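Citrate lyase, subunit 1 (Methanosaeta concilii, PDB 6HXI) probably catalyses the ATP-dependent cleavage of citrate with coenzyme A, giving acetyl-CoA and oxaloacetate together with ADP and phosphate. Local coordinates at residues R7-K12 with Y105-E109. Residues are numbered along the deposited sequence; the frame is centred on the assembly and turned at random.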
# COMPACT_ATOMS: atom_id res chain seq x y z
N ARG C 7 -32.38 1.28 -58.97
CA ARG C 7 -32.40 0.73 -60.32
C ARG C 7 -33.30 -0.48 -60.37
O ARG C 7 -33.38 -1.24 -59.39
CB ARG C 7 -30.99 0.34 -60.81
CG ARG C 7 -30.06 1.52 -60.95
CD ARG C 7 -28.89 1.25 -61.86
NE ARG C 7 -27.76 2.12 -61.52
CZ ARG C 7 -27.66 3.40 -61.87
NH1 ARG C 7 -26.61 4.12 -61.47
NH2 ARG C 7 -28.61 3.98 -62.59
N GLU C 8 -33.98 -0.64 -61.51
CA GLU C 8 -34.85 -1.77 -61.85
C GLU C 8 -34.03 -3.06 -61.62
O GLU C 8 -34.56 -4.02 -61.08
CB GLU C 8 -35.29 -1.65 -63.31
CG GLU C 8 -36.48 -2.51 -63.70
CD GLU C 8 -36.94 -2.34 -65.14
OE1 GLU C 8 -36.87 -1.21 -65.68
OE2 GLU C 8 -37.40 -3.35 -65.73
N TYR C 9 -32.73 -3.04 -61.99
CA TYR C 9 -31.76 -4.13 -61.82
C TYR C 9 -31.72 -4.58 -60.35
O TYR C 9 -31.88 -5.77 -60.07
CB TYR C 9 -30.36 -3.68 -62.31
CG TYR C 9 -29.25 -4.65 -61.98
CD1 TYR C 9 -29.15 -5.88 -62.63
CD2 TYR C 9 -28.29 -4.35 -61.02
CE1 TYR C 9 -28.13 -6.78 -62.33
CE2 TYR C 9 -27.28 -5.26 -60.68
CZ TYR C 9 -27.20 -6.47 -61.36
OH TYR C 9 -26.20 -7.37 -61.07
N ASP C 10 -31.58 -3.61 -59.42
CA ASP C 10 -31.51 -3.81 -57.98
C ASP C 10 -32.84 -4.29 -57.38
O ASP C 10 -32.84 -5.22 -56.56
CB ASP C 10 -31.02 -2.52 -57.31
CG ASP C 10 -29.62 -2.08 -57.72
OD1 ASP C 10 -28.73 -2.95 -57.88
OD2 ASP C 10 -29.40 -0.84 -57.83
N ALA C 11 -33.97 -3.69 -57.81
CA ALA C 11 -35.32 -4.03 -57.34
C ALA C 11 -35.71 -5.48 -57.74
O ALA C 11 -36.21 -6.24 -56.90
CB ALA C 11 -36.33 -3.03 -57.89
N LYS C 12 -35.45 -5.85 -59.00
CA LYS C 12 -35.71 -7.18 -59.56
C LYS C 12 -34.80 -8.23 -58.92
O LYS C 12 -35.24 -9.35 -58.69
CB LYS C 12 -35.56 -7.19 -61.09
CG LYS C 12 -36.74 -6.56 -61.79
CD LYS C 12 -36.54 -6.47 -63.28
CE LYS C 12 -37.86 -6.22 -63.95
NZ LYS C 12 -37.73 -6.09 -65.42
N TYR C 105 -26.52 3.92 -67.85
CA TYR C 105 -26.86 2.62 -67.25
C TYR C 105 -27.99 1.93 -67.98
O TYR C 105 -29.02 2.55 -68.25
CB TYR C 105 -27.12 2.75 -65.74
CG TYR C 105 -25.89 3.18 -64.97
CD1 TYR C 105 -24.98 2.24 -64.50
CD2 TYR C 105 -25.63 4.53 -64.72
CE1 TYR C 105 -23.83 2.63 -63.82
CE2 TYR C 105 -24.48 4.93 -64.05
CZ TYR C 105 -23.58 3.98 -63.59
OH TYR C 105 -22.46 4.37 -62.89
N PHE C 106 -27.78 0.65 -68.34
CA PHE C 106 -28.73 -0.17 -69.10
C PHE C 106 -28.93 -1.54 -68.49
O PHE C 106 -27.96 -2.21 -68.12
CB PHE C 106 -28.27 -0.33 -70.57
CG PHE C 106 -28.11 0.97 -71.33
CD1 PHE C 106 -26.91 1.67 -71.30
CD2 PHE C 106 -29.16 1.49 -72.07
CE1 PHE C 106 -26.77 2.88 -71.98
CE2 PHE C 106 -29.03 2.70 -72.75
CZ PHE C 106 -27.83 3.39 -72.70
N LEU C 107 -30.19 -1.98 -68.44
CA LEU C 107 -30.51 -3.30 -67.90
C LEU C 107 -30.73 -4.31 -69.04
O LEU C 107 -31.45 -4.02 -70.00
CB LEU C 107 -31.74 -3.23 -66.97
CG LEU C 107 -32.37 -4.57 -66.50
CD1 LEU C 107 -31.49 -5.30 -65.47
CD2 LEU C 107 -33.76 -4.35 -65.96
N ILE C 108 -30.09 -5.49 -68.91
CA ILE C 108 -30.26 -6.61 -69.85
C ILE C 108 -30.94 -7.77 -69.10
O ILE C 108 -30.51 -8.18 -68.02
CB ILE C 108 -29.01 -7.06 -70.66
CG1 ILE C 108 -28.18 -5.84 -71.14
CG2 ILE C 108 -29.44 -7.94 -71.87
CD1 ILE C 108 -26.77 -6.17 -71.55
N GLU C 109 -32.04 -8.25 -69.68
CA GLU C 109 -32.81 -9.35 -69.11
C GLU C 109 -33.47 -10.23 -70.20
O GLU C 109 -33.64 -9.75 -71.33
CB GLU C 109 -33.84 -8.80 -68.11
CG GLU C 109 -34.97 -7.99 -68.73
CD GLU C 109 -36.04 -7.54 -67.75
OE1 GLU C 109 -36.04 -8.01 -66.59
OE2 GLU C 109 -36.89 -6.71 -68.15
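Glu109 reaches Lys12 from a chi1 of 68°, its CG lodged between backbone N and carbonyl carbon, while Lys12 has CG anti to its carbonyl carbon and an extended chain beyond, which carries NZ to the carboxylate. With Glu8 the two form a salt-bridge network that joins helix 8-18 to strand 106-110 of an antiparallel sheet in the ATP-grasp domain; the short segment axes approach to 9.4 Å. Lys12 NZ donates to Glu109 OE1 at 2.8 Å in a hydrogen-bonded salt bridge, meeting it on the syn side and 16° out of the carboxylate plane. The same nitrogen makes a second hydrogen-bonded salt bridge to Glu8 OE2, one helical turn back, at 2.8 Å through the anti lone pair, and Leu213 O takes a further hydrogen bond from it. Glu8 OE2 and Glu109 OE2 stand 4.2 Å apart, a like-charge approach that Lys12 probably offsets together with Lys59, which also salt-bridges Glu8. A methionine in place of Lys12 would probably leave these two buried carboxylates short of a shared cation, and Leu213 O without this donor. Between the charged end and Arg7, Leu107 turns its two methyls to different neighbours: CD2 lies against the Glu8 side chain, whereas CD1 meets the Tyr9 ring at its edge, 3.7 Å from Tyr9 CD1. At the helix N-cap, the Arg7 guanidinium lies flat on Tyr105 with planes 18° apart, a cation-pi stack, while Arg7 NH2 is hydrogen-bonded to Asp61 O. Here Arg7 NH1 sits over the middle of the ring, 3.4 Å from Tyr105 CD2.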